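Local structure of enterobactin synthetase component F-related protein (Vibrio cholerae serotype O1, 4OXI) at residues Y78-S89 / L108-L119; G386-L394 / E402-P410. The protein probably acts as an ATP-dependent adenylation enzyme that activates glycine as glycyl-adenylate, in a pathway that modifies lipopolysaccharide and gives antimicrobial peptide resistance. One frame throughout, in Å; residues are numbered along the deposited sequence.

Contact 1: Y78-S89 / L108-L119; sequences YQEMTDMALSLS and LAAYSAIWASYL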
loop_
_atom_site.group_PDB
_atom_site.type_symbol
_atom_site.label_atom_id
_atom_site.label_comp_id
_atom_site.label_asym_id
_atom_site.label_seq_id
_atom_site.Cartn_x
_atom_site.Cartn_y
_atom_site.Cartn_z
ATOM N N TYR A 78 21.107 11.562 4.048
ATOM C CA TYR A 78 20.565 11.925 2.742
ATOM C C TYR A 78 21.633 11.809 1.661
ATOM O O TYR A 78 21.352 11.371 0.545
ATOM C CB TYR A 78 19.918 13.324 2.773
ATOM C CG TYR A 78 18.489 13.221 3.228
ATOM C CD1 TYR A 78 18.153 13.302 4.578
ATOM C CD2 TYR A 78 17.478 12.971 2.314
ATOM C CE1 TYR A 78 16.831 13.155 4.995
ATOM C CE2 TYR A 78 16.174 12.826 2.716
ATOM C CZ TYR A 78 15.855 12.905 4.045
ATOM O OH TYR A 78 14.543 12.745 4.402
ATOM N N GLN A 79 22.868 12.150 2.008
ATOM C CA GLN A 79 23.959 12.102 1.048
ATOM C C GLN A 79 24.276 10.662 0.696
ATOM O O GLN A 79 24.485 10.327 -0.481
ATOM C CB GLN A 79 25.202 12.797 1.624
ATOM C CG GLN A 79 26.427 12.781 0.698
ATOM C CD GLN A 79 26.249 13.655 -0.540
ATOM O OE1 GLN A 79 25.923 14.840 -0.439
ATOM N NE2 GLN A 79 26.448 13.067 -1.716
ATOM N N GLU A 80 24.326 9.801 1.706
ATOM C CA GLU A 80 24.620 8.400 1.448
ATOM C C GLU A 80 23.499 7.741 0.646
ATOM O O GLU A 80 23.765 6.940 -0.237
ATOM C CB GLU A 80 24.856 7.647 2.760
ATOM C CG GLU A 80 26.145 8.051 3.481
ATOM C CD GLU A 80 26.162 7.612 4.952
ATOM O OE1 GLU A 80 25.081 7.320 5.519
ATOM O OE2 GLU A 80 27.258 7.576 5.546
ATOM N N MET A 81 22.245 8.065 0.960
ATOM C CA MET A 81 21.116 7.499 0.212
ATOM C C MET A 81 21.121 8.032 -1.219
ATOM O O MET A 81 20.795 7.312 -2.168
ATOM C CB MET A 81 19.780 7.830 0.894
ATOM C CG MET A 81 19.534 7.067 2.199
ATOM S SD MET A 81 19.523 5.268 1.959
ATOM C CE MET A 81 18.176 5.089 0.775
ATOM N N THR A 82 21.504 9.297 -1.372
ATOM C CA THR A 82 21.558 9.909 -2.695
ATOM C C THR A 82 22.630 9.261 -3.570
ATOM O O THR A 82 22.396 9.021 -4.747
ATOM C CB THR A 82 21.764 11.416 -2.595
ATOM O OG1 THR A 82 20.638 11.979 -1.897
ATOM C CG2 THR A 82 21.870 12.041 -3.991
ATOM N N ASP A 83 23.783 8.941 -2.989
ATOM C CA ASP A 83 24.842 8.277 -3.741
ATOM C C ASP A 83 24.362 6.920 -4.255
ATOM O O ASP A 83 24.613 6.559 -5.400
ATOM C CB ASP A 83 26.095 8.052 -2.873
ATOM C CG ASP A 83 26.776 9.356 -2.434
ATOM O OD1 ASP A 83 26.533 10.420 -3.050
ATOM O OD2 ASP A 83 27.575 9.302 -1.465
ATOM N N MET A 84 23.703 6.151 -3.393
ATOM C CA MET A 84 23.224 4.838 -3.797
ATOM C C MET A 84 22.117 4.976 -4.841
ATOM O O MET A 84 22.138 4.299 -5.857
ATOM C CB MET A 84 22.730 4.052 -2.589
ATOM C CG MET A 84 23.851 3.425 -1.795
ATOM S SD MET A 84 23.241 2.622 -0.311
ATOM C CE MET A 84 23.090 4.017 0.818
ATOM N N ALA A 85 21.177 5.879 -4.598
ATOM C CA ALA A 85 20.032 6.052 -5.480
ATOM C C ALA A 85 20.442 6.513 -6.885
ATOM O O ALA A 85 20.064 5.888 -7.873
ATOM C CB ALA A 85 19.035 7.011 -4.858
ATOM N N LEU A 86 21.231 7.583 -6.978
ATOM C CA LEU A 86 21.686 8.061 -8.280
ATOM C C LEU A 86 22.686 7.126 -8.960
ATOM O O LEU A 86 22.803 7.144 -10.184
ATOM C CB LEU A 86 22.258 9.479 -8.202
ATOM C CG LEU A 86 21.311 10.582 -7.747
ATOM C CD1 LEU A 86 22.000 11.940 -7.894
ATOM C CD2 LEU A 86 20.012 10.546 -8.539
ATOM N N SER A 87 23.397 6.298 -8.204
ATOM C CA SER A 87 24.238 5.294 -8.861
ATOM C C SER A 87 23.379 4.256 -9.578
ATOM O O SER A 87 23.650 3.891 -10.730
ATOM C CB SER A 87 25.171 4.598 -7.863
ATOM O OG SER A 87 26.088 5.516 -7.289
ATOM N N LEU A 88 22.361 3.754 -8.891
ATOM C CA LEU A 88 21.459 2.787 -9.507
ATOM C C LEU A 88 20.743 3.423 -10.692
ATOM O O LEU A 88 20.700 2.867 -11.788
ATOM C CB LEU A 88 20.433 2.305 -8.478
ATOM C CG LEU A 88 21.003 1.371 -7.408
ATOM C CD1 LEU A 88 20.013 1.224 -6.256
ATOM C CD2 LEU A 88 21.332 0.007 -8.021
ATOM N N SER A 89 20.196 4.610 -10.465
ATOM C CA SER A 89 19.438 5.334 -11.488
ATOM C C SER A 89 20.255 5.626 -12.766
ATOM O O SER A 89 19.770 5.435 -13.894
ATOM C CB SER A 89 18.908 6.628 -10.868
ATOM O OG SER A 89 18.168 7.366 -11.801
ATOM N N LEU A 108 17.894 -2.073 3.163
ATOM C CA LEU A 108 18.444 -0.901 2.490
ATOM C C LEU A 108 18.253 -0.940 0.973
ATOM O O LEU A 108 17.948 0.085 0.345
ATOM C CB LEU A 108 19.932 -0.796 2.804
ATOM C CG LEU A 108 20.742 0.158 1.930
ATOM C CD1 LEU A 108 20.318 1.598 2.214
ATOM C CD2 LEU A 108 22.245 -0.044 2.172
ATOM N N ALA A 109 18.442 -2.119 0.387
ATOM C CA ALA A 109 18.383 -2.266 -1.066
ATOM C C ALA A 109 17.013 -1.879 -1.613
ATOM O O ALA A 109 16.926 -1.266 -2.664
ATOM C CB ALA A 109 18.738 -3.677 -1.465
ATOM N N ALA A 110 15.940 -2.199 -0.894
ATOM C CA ALA A 110 14.595 -1.818 -1.362
ATOM C C ALA A 110 14.409 -0.308 -1.395
ATOM O O ALA A 110 13.890 0.232 -2.381
ATOM C CB ALA A 110 13.521 -2.461 -0.503
ATOM N N TYR A 111 14.813 0.378 -0.320
ATOM C CA TYR A 111 14.631 1.833 -0.232
ATOM C C TYR A 111 15.589 2.587 -1.174
ATOM O O TYR A 111 15.228 3.622 -1.724
ATOM C CB TYR A 111 14.727 2.315 1.238
ATOM C CG TYR A 111 13.710 1.579 2.085
ATOM C CD1 TYR A 111 12.419 2.043 2.210
ATOM C CD2 TYR A 111 14.031 0.375 2.690
ATOM C CE1 TYR A 111 11.466 1.332 2.942
ATOM C CE2 TYR A 111 13.102 -0.333 3.412
ATOM C CZ TYR A 111 11.823 0.149 3.535
ATOM O OH TYR A 111 10.912 -0.580 4.260
ATOM N N SER A 112 16.803 2.065 -1.346
ATOM C CA SER A 112 17.747 2.594 -2.327
ATOM C C SER A 112 17.134 2.574 -3.724
ATOM O O SER A 112 17.214 3.545 -4.454
ATOM C CB SER A 112 19.003 1.708 -2.356
ATOM O OG SER A 112 19.852 1.993 -1.264
ATOM N N ALA A 113 16.556 1.432 -4.097
ATOM C CA ALA A 113 15.983 1.257 -5.432
ATOM C C ALA A 113 14.748 2.107 -5.635
ATOM O O ALA A 113 14.519 2.610 -6.732
ATOM C CB ALA A 113 15.664 -0.218 -5.697
ATOM N N ILE A 114 13.947 2.276 -4.585
ATOM C CA ILE A 114 12.752 3.119 -4.689
ATOM C C ILE A 114 13.112 4.604 -4.881
ATOM O O ILE A 114 12.532 5.279 -5.736
ATOM C CB ILE A 114 11.812 2.930 -3.491
ATOM C CG1 ILE A 114 11.209 1.523 -3.515
ATOM C CG2 ILE A 114 10.686 3.957 -3.542
ATOM C CD1 ILE A 114 10.346 1.188 -2.323
ATOM N N TRP A 115 14.089 5.099 -4.121
ATOM C CA TRP A 115 14.600 6.449 -4.342
ATOM C C TRP A 115 15.195 6.559 -5.746
ATOM O O TRP A 115 15.004 7.556 -6.426
ATOM C CB TRP A 115 15.725 6.760 -3.369
ATOM C CG TRP A 115 15.329 7.168 -2.025
ATOM C CD1 TRP A 115 14.315 6.662 -1.266
ATOM C CD2 TRP A 115 15.976 8.166 -1.225
ATOM N NE1 TRP A 115 14.285 7.296 -0.035
ATOM C CE2 TRP A 115 15.297 8.222 0.010
ATOM C CE3 TRP A 115 17.066 9.016 -1.435
ATOM C CZ2 TRP A 115 15.674 9.096 1.032
ATOM C CZ3 TRP A 115 17.428 9.905 -0.422
ATOM C CH2 TRP A 115 16.737 9.930 0.796
ATOM N N ALA A 116 15.937 5.537 -6.158
ATOM C CA ALA A 116 16.576 5.531 -7.470
ATOM C C ALA A 116 15.522 5.612 -8.553
ATOM O O ALA A 116 15.686 6.315 -9.546
ATOM C CB ALA A 116 17.417 4.247 -7.658
ATOM N N SER A 117 14.440 4.865 -8.375
ATOM C CA SER A 117 13.391 4.865 -9.381
ATOM C C SER A 117 12.690 6.212 -9.427
ATOM O O SER A 117 12.412 6.745 -10.513
ATOM C CB SER A 117 12.375 3.754 -9.111
ATOM O OG SER A 117 11.246 3.952 -9.942
ATOM N N TYR A 118 12.398 6.770 -8.255
ATOM C CA TYR A 118 11.752 8.078 -8.215
ATOM C C TYR A 118 12.645 9.169 -8.835
ATOM O O TYR A 118 12.202 9.936 -9.690
ATOM C CB TYR A 118 11.338 8.490 -6.784
ATOM C CG TYR A 118 10.775 9.889 -6.809
ATOM C CD1 TYR A 118 9.464 10.110 -7.200
ATOM C CD2 TYR A 118 11.571 10.994 -6.517
ATOM C CE1 TYR A 118 8.939 11.386 -7.276
ATOM C CE2 TYR A 118 11.057 12.284 -6.592
ATOM C CZ TYR A 118 9.743 12.470 -6.980
ATOM O OH TYR A 118 9.210 13.735 -7.057
ATOM N N LEU A 119 13.896 9.243 -8.385
ATOM C CA LEU A 119 14.815 10.280 -8.840
ATOM C C LEU A 119 15.058 10.191 -10.343
ATOM O O LEU A 119 15.230 11.212 -11.012
ATOM C CB LEU A 119 16.132 10.181 -8.078
ATOM C CG LEU A 119 16.042 10.584 -6.604
ATOM C CD1 LEU A 119 17.362 10.346 -5.893
ATOM C CD2 LEU A 119 15.644 12.046 -6.466
#

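Contact 2: G386-L394 / E402-P410; sequences GRAFEEECL and ELMRFESAP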
loop_
_atom_site.group_PDB
_atom_site.type_symbol
_atom_site.label_atom_id
_atom_site.label_comp_id
_atom_site.label_asym_id
_atom_site.label_seq_id
_atom_site.Cartn_x
_atom_site.Cartn_y
_atom_site.Cartn_z
ATOM N N GLY A 386 -14.397 11.652 6.612
ATOM C CA GLY A 386 -14.159 13.085 6.511
ATOM C C GLY A 386 -14.516 13.707 5.182
ATOM O O GLY A 386 -15.604 13.479 4.636
ATOM N N ARG A 387 -13.597 14.505 4.661
ATOM C CA ARG A 387 -13.799 15.139 3.369
ATOM C C ARG A 387 -12.518 15.105 2.557
ATOM O O ARG A 387 -11.439 14.832 3.093
ATOM C CB ARG A 387 -14.282 16.583 3.548
ATOM C CG ARG A 387 -13.498 17.362 4.592
ATOM C CD ARG A 387 -13.858 18.871 4.582
ATOM N NE ARG A 387 -15.275 19.095 4.857
ATOM C CZ ARG A 387 -16.082 19.791 4.062
ATOM N NH1 ARG A 387 -17.368 19.939 4.376
ATOM N NH2 ARG A 387 -15.602 20.343 2.954
ATOM N N ALA A 388 -12.644 15.397 1.266
ATOM C CA ALA A 388 -11.549 15.260 0.325
ATOM C C ALA A 388 -10.508 16.337 0.517
ATOM O O ALA A 388 -10.818 17.433 0.978
ATOM C CB ALA A 388 -12.084 15.313 -1.103
ATOM N N PHE A 389 -9.273 16.027 0.136
ATOM C CA PHE A 389 -8.221 17.029 0.095
ATOM C C PHE A 389 -8.580 18.141 -0.885
ATOM O O PHE A 389 -8.309 19.299 -0.630
ATOM C CB PHE A 389 -6.904 16.391 -0.330
ATOM C CG PHE A 389 -6.386 15.372 0.641
ATOM C CD1 PHE A 389 -6.041 15.739 1.924
ATOM C CD2 PHE A 389 -6.222 14.048 0.259
ATOM C CE1 PHE A 389 -5.554 14.803 2.828
ATOM C CE2 PHE A 389 -5.733 13.105 1.161
ATOM C CZ PHE A 389 -5.402 13.487 2.445
ATOM N N GLU A 390 -9.187 17.771 -2.006
ATOM C CA GLU A 390 -9.542 18.720 -3.055
ATOM C C GLU A 390 -11.038 18.700 -3.299
ATOM O O GLU A 390 -11.633 17.627 -3.412
ATOM C CB GLU A 390 -8.840 18.340 -4.354
ATOM C CG GLU A 390 -7.334 18.300 -4.241
ATOM C CD GLU A 390 -6.673 18.046 -5.574
ATOM O OE1 GLU A 390 -6.935 16.975 -6.182
ATOM O OE2 GLU A 390 -5.900 18.928 -6.014
ATOM N N GLU A 391 -11.655 19.873 -3.407
ATOM C CA GLU A 391 -13.089 19.907 -3.686
ATOM C C GLU A 391 -13.314 19.437 -5.117
ATOM O O GLU A 391 -12.368 19.389 -5.905
ATOM C CB GLU A 391 -13.692 21.296 -3.414
ATOM C CG GLU A 391 -13.756 21.698 -1.911
ATOM C CD GLU A 391 -14.964 21.113 -1.131
ATOM O OE1 GLU A 391 -15.406 21.759 -0.147
ATOM O OE2 GLU A 391 -15.468 20.012 -1.470
ATOM N N GLU A 392 -14.552 19.039 -5.417
ATOM C CA GLU A 392 -14.956 18.501 -6.726
ATOM C C GLU A 392 -14.450 17.097 -7.042
ATOM O O GLU A 392 -14.513 16.663 -8.194
ATOM C CB GLU A 392 -14.598 19.460 -7.868
ATOM C CG GLU A 392 -15.113 20.871 -7.650
ATOM C CD GLU A 392 -15.031 21.733 -8.893
ATOM O OE1 GLU A 392 -14.079 21.557 -9.695
ATOM O OE2 GLU A 392 -15.930 22.588 -9.062
ATOM N N CYS A 393 -13.988 16.374 -6.023
ATOM C CA CYS A 393 -13.436 15.030 -6.214
ATOM C C CYS A 393 -14.388 13.893 -5.875
ATOM O O CYS A 393 -14.158 12.750 -6.278
ATOM C CB CYS A 393 -12.165 14.849 -5.368
ATOM S SG CYS A 393 -10.752 15.656 -6.103
ATOM N N LEU A 394 -15.429 14.188 -5.105
ATOM C CA LEU A 394 -16.278 13.138 -4.575
ATOM C C LEU A 394 -17.708 13.286 -5.073
ATOM O O LEU A 394 -18.220 14.399 -5.198
ATOM C CB LEU A 394 -16.287 13.191 -3.054
ATOM C CG LEU A 394 -14.944 13.075 -2.335
ATOM C CD1 LEU A 394 -15.167 13.075 -0.842
ATOM C CD2 LEU A 394 -14.231 11.804 -2.753
ATOM N N GLU A 402 -29.130 8.151 -8.834
ATOM C CA GLU A 402 -28.878 9.581 -8.965
ATOM C C GLU A 402 -27.452 9.927 -8.522
ATOM O O GLU A 402 -27.092 9.719 -7.358
ATOM C CB GLU A 402 -29.892 10.382 -8.141
ATOM C CG GLU A 402 -29.651 11.904 -8.166
ATOM C CD GLU A 402 -30.573 12.678 -7.221
ATOM O OE1 GLU A 402 -30.709 12.278 -6.037
ATOM O OE2 GLU A 402 -31.158 13.693 -7.669
ATOM N N LEU A 403 -26.646 10.443 -9.451
ATOM C CA LEU A 403 -25.302 10.900 -9.137
ATOM C C LEU A 403 -25.374 12.299 -8.541
ATOM O O LEU A 403 -26.015 13.185 -9.096
ATOM C CB LEU A 403 -24.421 10.906 -10.387
ATOM C CG LEU A 403 -22.915 11.125 -10.186
ATOM C CD1 LEU A 403 -22.121 10.412 -11.256
ATOM C CD2 LEU A 403 -22.545 12.599 -10.190
ATOM N N MET A 404 -24.696 12.497 -7.419
ATOM C CA MET A 404 -24.751 13.759 -6.699
ATOM C C MET A 404 -23.342 14.189 -6.256
ATOM O O MET A 404 -22.681 13.466 -5.495
ATOM C CB MET A 404 -25.657 13.583 -5.480
ATOM C CG MET A 404 -25.739 14.804 -4.601
ATOM S SD MET A 404 -27.045 15.929 -5.124
ATOM C CE MET A 404 -28.484 14.998 -4.623
ATOM N N ARG A 405 -22.867 15.335 -6.742
ATOM C CA ARG A 405 -21.572 15.862 -6.300
ATOM C C ARG A 405 -21.638 16.088 -4.786
ATOM O O ARG A 405 -22.698 16.412 -4.249
ATOM C CB ARG A 405 -21.223 17.180 -7.011
ATOM C CG ARG A 405 -21.243 17.131 -8.542
ATOM C CD ARG A 405 -20.204 16.157 -9.067
ATOM N NE ARG A 405 -18.857 16.688 -8.886
ATOM C CZ ARG A 405 -18.144 17.241 -9.861
ATOM N NH1 ARG A 405 -18.644 17.315 -11.095
ATOM N NH2 ARG A 405 -16.929 17.709 -9.607
ATOM N N PHE A 406 -20.515 15.905 -4.100
ATOM C CA PHE A 406 -20.480 15.980 -2.642
ATOM C C PHE A 406 -20.908 17.353 -2.109
ATOM O O PHE A 406 -21.581 17.451 -1.079
ATOM C CB PHE A 406 -19.076 15.627 -2.141
ATOM C CG PHE A 406 -18.863 15.903 -0.680
ATOM C CD1 PHE A 406 -19.235 14.972 0.269
ATOM C CD2 PHE A 406 -18.290 17.092 -0.260
ATOM C CE1 PHE A 406 -19.040 15.215 1.620
ATOM C CE2 PHE A 406 -18.096 17.348 1.094
ATOM C CZ PHE A 406 -18.470 16.405 2.031
ATOM N N GLU A 407 -20.505 18.404 -2.820
ATOM C CA GLU A 407 -20.799 19.788 -2.448
ATOM C C GLU A 407 -22.292 20.120 -2.543
ATOM O O GLU A 407 -22.748 21.080 -1.927
ATOM C CB GLU A 407 -20.029 20.746 -3.358
ATOM C CG GLU A 407 -18.497 20.626 -3.289
ATOM C CD GLU A 407 -17.918 19.359 -3.961
ATOM O OE1 GLU A 407 -18.639 18.651 -4.715
ATOM O OE2 GLU A 407 -16.720 19.070 -3.720
ATOM N N SER A 408 -23.034 19.336 -3.326
ATOM C CA SER A 408 -24.470 19.541 -3.529
ATOM C C SER A 408 -25.327 18.580 -2.703
ATOM O O SER A 408 -26.528 18.783 -2.548
ATOM C CB SER A 408 -24.838 19.358 -5.004
ATOM O OG SER A 408 -24.156 20.279 -5.829
ATOM N N ALA A 409 -24.720 17.518 -2.190
ATOM C CA ALA A 409 -25.494 16.502 -1.485
ATOM C C ALA A 409 -26.010 17.028 -0.151
ATOM O O ALA A 409 -25.274 17.669 0.587
ATOM C CB ALA A 409 -24.661 15.258 -1.273
ATOM N N PRO A 410 -27.277 16.733 0.168
ATOM C CA PRO A 410 -27.915 17.222 1.397
ATOM C C PRO A 410 -27.583 16.336 2.588
ATOM O O PRO A 410 -27.112 15.215 2.395
ATOM C CB PRO A 410 -29.406 17.099 1.071
ATOM C CG PRO A 410 -29.475 15.888 0.159
ATOM C CD PRO A 410 -28.199 15.929 -0.662
HETATM O O HOH W 1 -15.386 16.855 -3.136
HETATM O O HOH W 2 -17.633 16.752 -6.294
#

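Contact 1: Y78-S89 / L108-L119
The indole of Trp115 carries Met81 over one face and meets Tyr78, Thr82 and Ala85 near its plane, at the edge. Met81 CB makes a CH-pi contact, 3.8 Å from the centroid of the Trp115 six-membered ring. Its chain then bends at both chi2 (-60°) and chi3, which swings CE back above the middle of the indole and leaves SD in a longer Met-aromatic contact, straight above the six-membered ring. Tyr78 CD2 comes 3.5 Å from Trp115 CH2, the two ring planes inclined at 36°; the Tyr78 hydroxyl is held by the carbonyl of Ala281. Strand 67-71 and helix 268-279 also touch Trp115. Leu108 slides past Met81 but meets Met84 tip to tip, its CD2 3.8 Å from Met84 SD. Small residues allow the close approach, Ala85 CA and Ala116 CA lying 4.0 Å apart, and Leu88 CB rests 3.7 Å from Ala116 CB. No hydrogen bond crosses the interface. With axes 7.6 Å apart crossing at -63°, this is knobs-into-holes helix packing in the N-terminal part of an AMP-binding fold: Ala85 sits among Ser112, Trp115, Ala116 and Leu119, and Trp115 reciprocally among Tyr78, Met81, Thr82 and Ala85.

Contact 2: G386-L394 / E402-P410
A short antiparallel pairing of neighbouring strands, 394-397 with 403-405, belongs to the antiparallel sheet of this AMP-binding fold, and here the chain entering the first strand meets the chain leaving the second. Phe406 N donates to Leu394 O (3.0 Å), while Leu394 CB packs against Phe406 CB at 3.8 Å. A chi1 of 170° turns the Phe406 ring away from its own backbone N and out to the guanidinium of Arg387: CE2 lies over one face of that group, toward its rim, and NH1 of Arg387 in turn sits at the ring's edge. Glu407 bonds to the backbone just before Leu394. Its OE2 accepts a nearly straight bond from Glu392 N (2.8 Å, 167°), met from above the carboxylate plane, and another from a water that itself accepts from Cys393 N. A second water donates to both Glu407 OE1 and Leu394 O and accepts from Arg405 NE, joining the two segments once more. Arg405, folded back at chi2 and chi3, adds a weak bond from NH2 to Glu392 O. Glu391 OE2 lies only 2.7 Å from Glu407 OE2, so one of the two acids is probably protonated; Glu391 OE1 also forms a salt bridge with Arg387 NH2. Lys456, from strand 445-457, makes a cation-pi contact with Phe406 and bonds to its carbonyl. Leu461 of strand 460-466 touches both Leu394 and Phe406. Arg387 lies on strand 387-388, which pairs with 370-373 at the margin of a separate mixed sheet, and the contact therefore spans two sheets.

How the contacts relate
Contact 1 and contact 2 follow one another along the chain and do not touch: their centres are 39 Å apart and their nearest atoms about 16 Å. Both fall within the AMP-binding region of the enzyme, yet they join different elements: two helices in the first, and in the second the end of a strand pair, with the chain arriving from an edge strand of another sheet. Contact 1 is buried and apolar, whereas contact 2 is partly exposed and combines a Leu394-Phe406 apolar patch and a backbone bond with charged side chains and two waters. The side chain of Leu394 in contact 2 is about 11 Å from the bound glycyl-adenosine-5'-phosphate, too far for direct contact.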